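Local coordinates for serine-pyruvate aminotransferase (AgxT) (Sulfolobus solfataricus, PDB 3ZRP), which probably transfers amino groups between serine and pyruvate, and between alanine and glyoxylate, with pyridoxal 5'-phosphate as cofactor, at residues K307-E321 with V355-I367. Numbering follows the deposited sequence.
Sequences KVADPQKVLAGTVNE and VIERTLRKLGEPI
Glu365 OE1 takes two backbone amides at once, from Val308 N at 2.7 Å on its syn side and from Ala309 N at 2.8 Å nearly in line with the C-O bond. The other oxygen, OE2, receives Lys307 N at 2.7 Å, also syn, so three successive amides clasp one buried carboxylate and fix its rotation. The chain of Glu365 leaves with CG anti to the backbone N (chi1 -180°) and then bends at chi2 (72°), which turns the carboxylate onto the 307-309 loop. Were Glu365 replaced by an alanine, the three amides would probably lose their shared acceptor, and the loop its tie to the turn after helix 346-363. That helix closes in a Schellman motif at Gly364, and its 355-363 part runs at 126° to helix 311-319, both lying on the small three-stranded antiparallel sheet of the C-terminal part, where Phe336 backs Val314. Between the helices, Val314 CG2 touches both Leu360 CD2 (3.8 Å) and Leu363 CD1, while Thr318 crosses Thr359 at about a right angle. Gly317, without a side chain, lets Thr359 CG2 come close to the backbone of helix 311-319. At the far end the poorly ordered Glu321 crosses Arg358 at a slant, its OE2 making a long salt bridge to Arg358 NE (3.7 Å), with Val355 CG2 over one guanidinium face.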
# COMPACT_ATOMS: atom_id res chain seq x y z
N LYS A 307 -32.25 -19.04 -8.99
CA LYS A 307 -32.76 -20.41 -9.07
C LYS A 307 -32.56 -21.04 -10.44
O LYS A 307 -32.43 -22.26 -10.56
CB LYS A 307 -34.24 -20.44 -8.68
CG LYS A 307 -34.53 -19.95 -7.25
CD LYS A 307 -34.35 -21.08 -6.24
CE LYS A 307 -33.82 -20.58 -4.90
NZ LYS A 307 -34.58 -19.44 -4.31
N VAL A 308 -32.54 -20.22 -11.49
CA VAL A 308 -32.42 -20.71 -12.86
C VAL A 308 -31.26 -20.09 -13.62
O VAL A 308 -30.40 -20.80 -14.14
CB VAL A 308 -33.77 -20.52 -13.65
CG1 VAL A 308 -33.61 -20.91 -15.10
CG2 VAL A 308 -34.89 -21.33 -13.00
N ALA A 309 -31.24 -18.75 -13.69
CA ALA A 309 -30.24 -18.02 -14.47
C ALA A 309 -28.81 -18.19 -13.95
O ALA A 309 -28.59 -18.40 -12.75
CB ALA A 309 -30.60 -16.54 -14.52
N ASP A 310 -27.84 -18.10 -14.86
CA ASP A 310 -26.41 -18.20 -14.53
C ASP A 310 -25.89 -16.84 -14.07
O ASP A 310 -26.03 -15.85 -14.79
CB ASP A 310 -25.63 -18.71 -15.76
CG ASP A 310 -24.11 -18.74 -15.54
OD1 ASP A 310 -23.64 -18.92 -14.40
OD2 ASP A 310 -23.39 -18.60 -16.54
N PRO A 311 -25.28 -16.78 -12.87
CA PRO A 311 -24.84 -15.48 -12.32
C PRO A 311 -23.84 -14.70 -13.19
O PRO A 311 -23.90 -13.46 -13.20
CB PRO A 311 -24.22 -15.85 -10.97
CG PRO A 311 -24.85 -17.14 -10.61
CD PRO A 311 -25.05 -17.87 -11.91
N GLN A 312 -22.96 -15.40 -13.92
CA GLN A 312 -22.04 -14.72 -14.83
C GLN A 312 -22.80 -13.99 -15.93
O GLN A 312 -22.53 -12.81 -16.19
CB GLN A 312 -21.02 -15.69 -15.44
CG GLN A 312 -19.78 -15.96 -14.58
CD GLN A 312 -18.97 -14.70 -14.26
OE1 GLN A 312 -18.52 -14.52 -13.13
NE2 GLN A 312 -18.80 -13.81 -15.24
N LYS A 313 -23.75 -14.69 -16.55
CA LYS A 313 -24.61 -14.08 -17.57
C LYS A 313 -25.34 -12.87 -17.01
O LYS A 313 -25.45 -11.85 -17.68
CB LYS A 313 -25.60 -15.10 -18.14
CG LYS A 313 -24.98 -16.12 -19.10
CD LYS A 313 -26.06 -16.91 -19.84
CE LYS A 313 -25.46 -17.91 -20.83
NZ LYS A 313 -24.77 -19.04 -20.13
N VAL A 314 -25.81 -12.99 -15.78
CA VAL A 314 -26.47 -11.87 -15.10
C VAL A 314 -25.50 -10.68 -14.96
O VAL A 314 -25.88 -9.55 -15.25
CB VAL A 314 -27.08 -12.28 -13.73
CG1 VAL A 314 -27.60 -11.07 -12.97
CG2 VAL A 314 -28.20 -13.28 -13.95
N LEU A 315 -24.26 -10.96 -14.56
CA LEU A 315 -23.24 -9.91 -14.40
C LEU A 315 -22.90 -9.22 -15.72
O LEU A 315 -22.77 -8.00 -15.77
CB LEU A 315 -21.96 -10.46 -13.75
CG LEU A 315 -21.89 -10.80 -12.25
CD1 LEU A 315 -20.46 -11.09 -11.88
CD2 LEU A 315 -22.45 -9.70 -11.36
N ALA A 316 -22.74 -10.02 -16.78
CA ALA A 316 -22.41 -9.50 -18.10
C ALA A 316 -23.57 -8.69 -18.68
O ALA A 316 -23.37 -7.63 -19.28
CB ALA A 316 -22.02 -10.63 -19.04
N GLY A 317 -24.79 -9.18 -18.46
CA GLY A 317 -26.01 -8.54 -18.96
C GLY A 317 -26.42 -7.25 -18.26
O GLY A 317 -27.05 -6.39 -18.88
N THR A 318 -26.08 -7.12 -16.98
CA THR A 318 -26.41 -5.91 -16.22
C THR A 318 -25.50 -4.74 -16.57
O THR A 318 -25.96 -3.59 -16.59
CB THR A 318 -26.38 -6.11 -14.69
OG1 THR A 318 -25.10 -6.61 -14.29
CG2 THR A 318 -27.50 -7.04 -14.24
N VAL A 319 -24.21 -5.02 -16.82
CA VAL A 319 -23.25 -3.98 -17.20
C VAL A 319 -23.63 -3.30 -18.54
O VAL A 319 -23.51 -2.08 -18.67
CB VAL A 319 -21.76 -4.46 -17.19
CG1 VAL A 319 -21.38 -5.23 -18.45
CG2 VAL A 319 -20.81 -3.28 -16.96
N ASN A 320 -24.10 -4.10 -19.50
CA ASN A 320 -24.59 -3.63 -20.79
C ASN A 320 -26.00 -3.02 -20.69
O ASN A 320 -26.64 -2.74 -21.71
CB ASN A 320 -24.58 -4.78 -21.82
CG ASN A 320 -23.18 -5.22 -22.22
OD1 ASN A 320 -22.40 -4.45 -22.78
ND2 ASN A 320 -22.86 -6.49 -21.96
N GLU A 321 -26.48 -2.85 -19.46
CA GLU A 321 -27.81 -2.30 -19.20
C GLU A 321 -27.72 -1.12 -18.21
O GLU A 321 -28.71 -0.42 -18.00
CB GLU A 321 -28.74 -3.40 -18.67
CG GLU A 321 -30.22 -3.24 -19.02
CD GLU A 321 -30.62 -3.89 -20.34
OE1 GLU A 321 -29.99 -3.58 -21.38
OE2 GLU A 321 -31.57 -4.71 -20.34
N VAL A 355 -32.76 -2.67 -13.39
CA VAL A 355 -31.77 -3.42 -14.17
C VAL A 355 -31.86 -4.91 -13.85
O VAL A 355 -31.75 -5.75 -14.74
CB VAL A 355 -30.33 -2.88 -13.95
CG1 VAL A 355 -29.30 -3.73 -14.65
CG2 VAL A 355 -30.23 -1.45 -14.46
N ILE A 356 -32.06 -5.23 -12.57
CA ILE A 356 -32.20 -6.64 -12.20
C ILE A 356 -33.43 -7.26 -12.89
O ILE A 356 -33.35 -8.36 -13.45
CB ILE A 356 -32.17 -6.83 -10.67
CG1 ILE A 356 -30.74 -6.63 -10.16
CG2 ILE A 356 -32.66 -8.23 -10.30
CD1 ILE A 356 -30.65 -6.23 -8.69
N GLU A 357 -34.55 -6.53 -12.86
CA GLU A 357 -35.78 -7.02 -13.49
C GLU A 357 -35.58 -7.34 -14.98
O GLU A 357 -35.85 -8.46 -15.41
CB GLU A 357 -36.95 -6.06 -13.26
CG GLU A 357 -38.28 -6.62 -13.73
CD GLU A 357 -39.48 -5.92 -13.10
OE1 GLU A 357 -39.38 -5.39 -11.98
OE2 GLU A 357 -40.54 -5.92 -13.76
N ARG A 358 -35.07 -6.38 -15.75
CA ARG A 358 -34.95 -6.60 -17.20
C ARG A 358 -33.85 -7.58 -17.60
O ARG A 358 -33.93 -8.23 -18.66
CB ARG A 358 -34.90 -5.29 -17.99
CG ARG A 358 -33.87 -4.28 -17.59
CD ARG A 358 -34.30 -2.93 -18.11
NE ARG A 358 -33.16 -2.04 -18.31
CZ ARG A 358 -32.94 -0.93 -17.61
NH1 ARG A 358 -33.77 -0.56 -16.66
NH2 ARG A 358 -31.87 -0.19 -17.89
N THR A 359 -32.84 -7.73 -16.75
CA THR A 359 -31.80 -8.70 -17.01
C THR A 359 -32.31 -10.14 -16.75
O THR A 359 -32.07 -11.05 -17.56
CB THR A 359 -30.52 -8.39 -16.21
OG1 THR A 359 -30.16 -7.02 -16.42
CG2 THR A 359 -29.37 -9.28 -16.63
N LEU A 360 -33.03 -10.32 -15.65
CA LEU A 360 -33.54 -11.65 -15.28
C LEU A 360 -34.66 -12.12 -16.23
O LEU A 360 -34.79 -13.33 -16.48
CB LEU A 360 -34.01 -11.67 -13.82
CG LEU A 360 -32.93 -11.46 -12.76
CD1 LEU A 360 -33.46 -11.70 -11.34
CD2 LEU A 360 -31.72 -12.32 -13.03
N ARG A 361 -35.44 -11.16 -16.73
CA ARG A 361 -36.47 -11.41 -17.74
C ARG A 361 -35.87 -12.09 -18.98
O ARG A 361 -36.37 -13.11 -19.44
CB ARG A 361 -37.13 -10.08 -18.12
CG ARG A 361 -38.37 -10.16 -19.02
CD ARG A 361 -39.41 -9.12 -18.59
NE ARG A 361 -40.06 -8.42 -19.70
CZ ARG A 361 -41.36 -8.14 -19.77
NH1 ARG A 361 -42.19 -8.51 -18.80
NH2 ARG A 361 -41.83 -7.49 -20.83
N LYS A 362 -34.79 -11.50 -19.50
CA LYS A 362 -34.13 -12.01 -20.70
C LYS A 362 -33.41 -13.34 -20.48
O LYS A 362 -33.03 -14.02 -21.44
CB LYS A 362 -33.18 -10.96 -21.30
CG LYS A 362 -31.90 -10.69 -20.52
CD LYS A 362 -31.20 -9.44 -21.03
CE LYS A 362 -29.80 -9.29 -20.43
NZ LYS A 362 -29.24 -7.93 -20.66
N LEU A 363 -33.22 -13.71 -19.21
CA LEU A 363 -32.46 -14.92 -18.89
C LEU A 363 -33.30 -16.05 -18.26
O LEU A 363 -32.77 -17.11 -17.92
CB LEU A 363 -31.25 -14.58 -18.02
CG LEU A 363 -30.13 -13.78 -18.69
CD1 LEU A 363 -29.30 -13.02 -17.65
CD2 LEU A 363 -29.22 -14.68 -19.53
N GLY A 364 -34.61 -15.81 -18.10
CA GLY A 364 -35.55 -16.85 -17.70
C GLY A 364 -35.57 -17.20 -16.23
O GLY A 364 -35.93 -18.32 -15.87
N GLU A 365 -35.19 -16.25 -15.38
CA GLU A 365 -35.32 -16.44 -13.94
C GLU A 365 -36.76 -16.16 -13.52
O GLU A 365 -37.31 -15.10 -13.85
CB GLU A 365 -34.33 -15.53 -13.18
CG GLU A 365 -34.37 -15.65 -11.64
CD GLU A 365 -33.79 -16.96 -11.12
OE1 GLU A 365 -33.05 -17.64 -11.86
OE2 GLU A 365 -34.07 -17.31 -9.95
N PRO A 366 -37.39 -17.11 -12.79
CA PRO A 366 -38.77 -16.91 -12.33
C PRO A 366 -38.90 -15.69 -11.41
O PRO A 366 -38.48 -15.74 -10.24
CB PRO A 366 -39.10 -18.21 -11.58
CG PRO A 366 -37.82 -18.98 -11.49
CD PRO A 366 -36.90 -18.47 -12.53
N ILE A 367 -39.47 -14.61 -11.93
CA ILE A 367 -39.70 -13.41 -11.15
C ILE A 367 -41.08 -12.81 -11.40
O ILE A 367 -41.74 -13.14 -12.40
CB ILE A 367 -38.62 -12.32 -11.45
CG1 ILE A 367 -38.55 -12.02 -12.95
CG2 ILE A 367 -37.26 -12.76 -10.93
CD1 ILE A 367 -37.84 -10.71 -13.28